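Long-range contact in putative transcriptional regulator protein (Vibrio parahaemolyticus, PDB 3ER6), which probably acts as a sequence-specific DNA-binding transcription factor of the AraC type, of which this chain is the DJ-1/PfpI-like part: residues V112-A124 / A132-L145. The protein carries 1 engineered substitution. Residues are numbered along the deposited sequence; the frame is centred on the assembly and turned at random.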
loop_
_atom_site.group_PDB
_atom_site.type_symbol
_atom_site.label_atom_id
_atom_site.label_comp_id
_atom_site.label_asym_id
_atom_site.label_seq_id
_atom_site.Cartn_x
_atom_site.Cartn_y
_atom_site.Cartn_z
ATOM N N VAL A 112 1.695 -16.020 -4.158
ATOM C CA VAL A 112 1.575 -15.200 -2.947
ATOM C C VAL A 112 0.201 -14.555 -3.022
ATOM O O VAL A 112 -0.084 -13.817 -3.976
ATOM C CB VAL A 112 2.649 -14.052 -2.913
ATOM C CG1 VAL A 112 2.464 -13.235 -1.614
ATOM C CG2 VAL A 112 4.118 -14.598 -3.036
ATOM N N ALA A 113 -0.665 -14.842 -2.058
ATOM C CA ALA A 113 -2.038 -14.375 -2.102
ATOM C C ALA A 113 -2.223 -13.482 -0.891
ATOM O O ALA A 113 -1.892 -13.900 0.232
ATOM C CB ALA A 113 -3.047 -15.563 -2.036
ATOM N N ILE A 114 -2.724 -12.254 -1.121
ATOM C CA ILE A 114 -2.853 -11.243 -0.076
ATOM C C ILE A 114 -4.294 -10.785 0.036
ATOM O O ILE A 114 -4.971 -10.660 -1.012
ATOM C CB ILE A 114 -1.835 -10.024 -0.371
ATOM C CG1 ILE A 114 -2.170 -9.295 -1.667
ATOM C CG2 ILE A 114 -0.381 -10.572 -0.521
ATOM C CD1 ILE A 114 -1.259 -8.049 -1.916
ATOM N N ASP A 115 -4.789 -10.564 1.280
ATOM C CA ASP A 115 -6.114 -10.064 1.480
ATOM C C ASP A 115 -7.053 -11.114 0.847
ATOM O O ASP A 115 -6.747 -12.318 0.894
ATOM C CB ASP A 115 -6.291 -8.667 0.842
ATOM C CG ASP A 115 -7.599 -7.927 1.314
ATOM O OD1 ASP A 115 -8.341 -8.389 2.214
ATOM O OD2 ASP A 115 -7.872 -6.854 0.779
ATOM N N THR A 116 -8.164 -10.678 0.268
ATOM C CA THR A 116 -9.136 -11.645 -0.338
ATOM C C THR A 116 -8.610 -12.429 -1.586
ATOM O O THR A 116 -9.259 -13.346 -2.067
ATOM C CB THR A 116 -10.515 -11.016 -0.609
ATOM O OG1 THR A 116 -10.400 -9.892 -1.478
ATOM C CG2 THR A 116 -11.154 -10.565 0.707
ATOM N N GLY A 117 -7.448 -12.063 -2.104
ATOM C CA GLY A 117 -6.695 -12.959 -3.038
ATOM C C GLY A 117 -6.603 -14.366 -2.450
ATOM O O GLY A 117 -6.488 -15.375 -3.206
ATOM N N ILE A 118 -6.660 -14.471 -1.123
ATOM C CA ILE A 118 -6.672 -15.813 -0.493
ATOM C C ILE A 118 -7.892 -16.677 -0.949
ATOM O O ILE A 118 -7.756 -17.899 -1.145
ATOM C CB ILE A 118 -6.504 -15.765 1.068
ATOM C CG1 ILE A 118 -5.126 -15.200 1.418
ATOM C CG2 ILE A 118 -6.706 -17.218 1.697
ATOM C CD1 ILE A 118 -5.021 -14.627 2.795
ATOM N N PHE A 119 -9.034 -16.037 -1.184
ATOM C CA PHE A 119 -10.229 -16.733 -1.642
ATOM C C PHE A 119 -9.948 -17.334 -3.038
ATOM O O PHE A 119 -10.498 -18.399 -3.378
ATOM C CB PHE A 119 -11.444 -15.785 -1.738
ATOM C CG PHE A 119 -12.087 -15.467 -0.412
ATOM C CD1 PHE A 119 -11.414 -14.705 0.552
ATOM C CD2 PHE A 119 -13.387 -15.925 -0.128
ATOM C CE1 PHE A 119 -12.022 -14.409 1.769
ATOM C CE2 PHE A 119 -13.977 -15.642 1.101
ATOM C CZ PHE A 119 -13.300 -14.874 2.035
ATOM N N VAL A 120 -9.157 -16.638 -3.863
ATOM C CA VAL A 120 -8.784 -17.143 -5.190
ATOM C C VAL A 120 -7.937 -18.430 -5.095
ATOM O O VAL A 120 -8.225 -19.462 -5.759
ATOM C CB VAL A 120 -8.009 -16.076 -6.023
ATOM C CG1 VAL A 120 -7.668 -16.628 -7.414
ATOM C CG2 VAL A 120 -8.836 -14.765 -6.143
ATOM N N VAL A 121 -6.903 -18.404 -4.256
ATOM C CA VAL A 121 -6.089 -19.636 -4.118
ATOM C C VAL A 121 -6.940 -20.780 -3.442
ATOM O O VAL A 121 -6.775 -21.947 -3.795
ATOM C CB VAL A 121 -4.741 -19.408 -3.362
ATOM C CG1 VAL A 121 -3.896 -18.397 -4.101
ATOM C CG2 VAL A 121 -4.997 -18.953 -1.965
ATOM N N ALA A 122 -7.844 -20.438 -2.517
ATOM C CA ALA A 122 -8.758 -21.465 -1.937
ATOM C C ALA A 122 -9.570 -22.124 -3.028
ATOM O O ALA A 122 -9.527 -23.352 -3.172
ATOM C CB ALA A 122 -9.677 -20.881 -0.833
ATOM N N LYS A 123 -10.290 -21.310 -3.797
ATOM C CA LYS A 123 -11.084 -21.790 -4.914
ATOM C C LYS A 123 -10.277 -22.640 -5.902
ATOM O O LYS A 123 -10.748 -23.659 -6.374
ATOM C CB LYS A 123 -11.727 -20.622 -5.661
ATOM C CG LYS A 123 -12.657 -21.081 -6.764
ATOM C CD LYS A 123 -13.469 -19.897 -7.258
ATOM C CE LYS A 123 -14.473 -20.308 -8.298
ATOM N NZ LYS A 123 -15.008 -21.690 -7.975
ATOM N N ALA A 124 -9.052 -22.245 -6.195
ATOM C CA ALA A 124 -8.243 -22.927 -7.150
ATOM C C ALA A 124 -7.635 -24.236 -6.592
ATOM O O ALA A 124 -7.038 -24.931 -7.333
ATOM C CB ALA A 124 -7.145 -22.017 -7.674
ATOM N N ALA A 132 -5.736 -22.306 6.020
ATOM C CA ALA A 132 -5.552 -20.947 5.499
ATOM C C ALA A 132 -5.639 -19.963 6.627
ATOM O O ALA A 132 -5.869 -20.333 7.778
ATOM C CB ALA A 132 -6.646 -20.609 4.459
ATOM N N VAL A 133 -5.525 -18.699 6.258
ATOM C CA VAL A 133 -5.709 -17.588 7.205
ATOM C C VAL A 133 -6.674 -16.558 6.587
ATOM O O VAL A 133 -6.715 -16.397 5.379
ATOM C CB VAL A 133 -4.323 -16.926 7.516
ATOM C CG1 VAL A 133 -3.405 -17.928 8.242
ATOM C CG2 VAL A 133 -3.638 -16.389 6.206
ATOM N N MET A 134 -7.460 -15.852 7.395
ATOM C CA MET A 134 -8.198 -14.727 6.830
ATOM C C MET A 134 -8.382 -13.729 7.942
ATOM O O MET A 134 -8.401 -14.148 9.124
ATOM C CB MET A 134 -9.542 -15.176 6.235
ATOM C CG MET A 134 -10.421 -14.058 5.618
ATOM S SD MET A 134 -9.638 -12.878 4.410
ATOM C CE MET A 134 -8.916 -14.024 3.313
ATOM N N HIS A 135 -8.501 -12.438 7.617
ATOM C CA HIS A 135 -8.715 -11.451 8.659
ATOM C C HIS A 135 -10.188 -11.511 9.120
ATOM O O HIS A 135 -11.056 -12.146 8.466
ATOM C CB HIS A 135 -8.305 -10.032 8.192
ATOM C CG HIS A 135 -8.845 -9.654 6.852
ATOM N ND1 HIS A 135 -10.189 -9.521 6.605
ATOM C CD2 HIS A 135 -8.217 -9.427 5.663
ATOM C CE1 HIS A 135 -10.370 -9.204 5.332
ATOM N NE2 HIS A 135 -9.190 -9.146 4.740
ATOM N N SER A 136 -10.490 -10.862 10.238
ATOM C CA SER A 136 -11.812 -10.958 10.841
ATOM C C SER A 136 -12.934 -10.439 9.962
ATOM O O SER A 136 -14.067 -10.909 10.048
ATOM C CB SER A 136 -11.845 -10.212 12.188
ATOM O OG SER A 136 -10.972 -10.842 13.113
ATOM N N TYR A 137 -12.636 -9.445 9.126
ATOM C CA TYR A 137 -13.715 -8.874 8.326
ATOM C C TYR A 137 -14.313 -9.937 7.362
ATOM O O TYR A 137 -15.545 -10.021 7.198
ATOM C CB TYR A 137 -13.265 -7.625 7.554
ATOM C CG TYR A 137 -14.462 -6.941 6.944
ATOM C CD1 TYR A 137 -15.416 -6.359 7.753
ATOM C CD2 TYR A 137 -14.677 -6.950 5.577
ATOM C CE1 TYR A 137 -16.525 -5.748 7.220
ATOM C CE2 TYR A 137 -15.792 -6.368 5.036
ATOM C CZ TYR A 137 -16.711 -5.767 5.866
ATOM O OH TYR A 137 -17.822 -5.194 5.334
ATOM N N PHE A 138 -13.468 -10.758 6.744
ATOM C CA PHE A 138 -13.987 -11.772 5.827
ATOM C C PHE A 138 -13.901 -13.248 6.305
ATOM O O PHE A 138 -14.162 -14.166 5.520
ATOM C CB PHE A 138 -13.419 -11.588 4.399
ATOM C CG PHE A 138 -14.137 -10.500 3.605
ATOM C CD1 PHE A 138 -15.522 -10.548 3.443
ATOM C CD2 PHE A 138 -13.451 -9.446 3.026
ATOM C CE1 PHE A 138 -16.202 -9.585 2.743
ATOM C CE2 PHE A 138 -14.129 -8.472 2.338
ATOM C CZ PHE A 138 -15.506 -8.533 2.201
ATOM N N ALA A 139 -13.561 -13.479 7.578
ATOM C CA ALA A 139 -13.375 -14.857 8.041
ATOM C C ALA A 139 -14.663 -15.689 8.018
ATOM O O ALA A 139 -14.646 -16.899 7.679
ATOM C CB ALA A 139 -12.752 -14.919 9.450
ATOM N N HIS A 140 -15.784 -15.058 8.385
ATOM C CA HIS A 140 -17.061 -15.775 8.320
ATOM C C HIS A 140 -17.367 -16.278 6.898
ATOM O O HIS A 140 -17.681 -17.439 6.682
ATOM C CB HIS A 140 -18.217 -14.898 8.806
ATOM C CG HIS A 140 -19.533 -15.607 8.750
ATOM N ND1 HIS A 140 -19.899 -16.572 9.670
ATOM C CD2 HIS A 140 -20.537 -15.554 7.842
ATOM C CE1 HIS A 140 -21.087 -17.055 9.351
ATOM N NE2 HIS A 140 -21.493 -16.457 8.244
ATOM N N LEU A 141 -17.270 -15.380 5.926
ATOM C CA LEU A 141 -17.544 -15.742 4.539
ATOM C C LEU A 141 -16.623 -16.860 4.074
ATOM O O LEU A 141 -17.085 -17.832 3.460
ATOM C CB LEU A 141 -17.454 -14.518 3.622
ATOM C CG LEU A 141 -17.725 -14.757 2.127
ATOM C CD1 LEU A 141 -19.159 -15.258 1.885
ATOM C CD2 LEU A 141 -17.510 -13.461 1.336
ATOM N N PHE A 142 -15.329 -16.734 4.362
ATOM C CA PHE A 142 -14.388 -17.808 4.011
ATOM C C PHE A 142 -14.891 -19.145 4.599
ATOM O O PHE A 142 -14.848 -20.190 3.941
ATOM C CB PHE A 142 -13.013 -17.531 4.568
ATOM C CG PHE A 142 -11.946 -18.401 3.974
ATOM C CD1 PHE A 142 -11.271 -17.986 2.836
ATOM C CD2 PHE A 142 -11.626 -19.632 4.545
ATOM C CE1 PHE A 142 -10.288 -18.784 2.266
ATOM C CE2 PHE A 142 -10.638 -20.433 3.992
ATOM C CZ PHE A 142 -9.971 -19.986 2.822
ATOM N N GLY A 143 -15.347 -19.102 5.844
ATOM C CA GLY A 143 -15.939 -20.309 6.462
ATOM C C GLY A 143 -17.170 -20.843 5.734
ATOM O O GLY A 143 -17.347 -22.044 5.629
ATOM N N GLU A 144 -18.023 -19.959 5.239
ATOM C CA GLU A 144 -19.199 -20.370 4.467
ATOM C C GLU A 144 -18.814 -21.001 3.136
ATOM O O GLU A 144 -19.328 -22.057 2.758
ATOM C CB GLU A 144 -20.122 -19.177 4.239
ATOM C CG GLU A 144 -20.586 -18.519 5.538
ATOM C CD GLU A 144 -21.333 -19.496 6.478
ATOM O OE1 GLU A 144 -22.588 -19.448 6.480
ATOM O OE2 GLU A 144 -20.694 -20.294 7.225
ATOM N N LEU A 145 -17.839 -20.408 2.439
ATOM C CA LEU A 145 -17.443 -20.924 1.115
ATOM C C LEU A 145 -16.531 -22.144 1.127
ATOM O O LEU A 145 -16.583 -22.983 0.204
ATOM C CB LEU A 145 -16.848 -19.765 0.247
ATOM C CG LEU A 145 -17.760 -18.536 0.161
ATOM C CD1 LEU A 145 -17.086 -17.332 -0.586
ATOM C CD2 LEU A 145 -19.022 -18.941 -0.540
#
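F119 of helix 117-124 lies against F142 of helix 136-145 where the two helices run side by side in nearly the same direction, their axes 11.4 Å apart and inclined by 14°. As a knob into a hole, F119 enters the space bounded by F138, L141, F142 and L145. The two phenyl rings form a T-shaped pair: CD1 of F142 stands over the centre of the F119 face, the planes 83° apart. L145 CD1 and the carbonyl oxygen of F138 lie at the F119 rim, and M134 SD also approaches it edge-on in a Met-aromatic contact. The M134 chain is bent at both chi2 and chi3, which brings its methyl CE to 3.5 Å from F119 CE1 and 3.7 Å from I118 CB, while its sulfur rests over the H135 ring.

On the side toward strand 163-166, where A132 and V133 touch L165, I118 turns CG2 to the F142 ring and CD1 to V133, and A122 CB lies 3.8 Å from F142 CZ. V133 O, 3.6 Å from I118 CD1, is buried here without a polar partner.

Near the start of the helices the contact becomes polar. H135 NE2 donates in its ring plane to D115 OD1 (2.8 Å, 165°), the N-H pointing almost straight at the oxygen and nearly along its C-O axis. The other carboxylate oxygen of D115 bonds to S82 OG, so both carboxylate oxygens are engaged. T116 OG1 is bonded to I83 N, while its CG2 meets F138 CD2 at 3.5 Å.

D115 and T116 form the centre of a type II' turn that takes the chain from central strand 110-114 directly into helix 117-124. Such a sharp strand-to-helix turn recalls the nucleophile elbow of the DJ-1/PfpI and glutamine amidotransferase fold, here with helix 136-145 packed alongside.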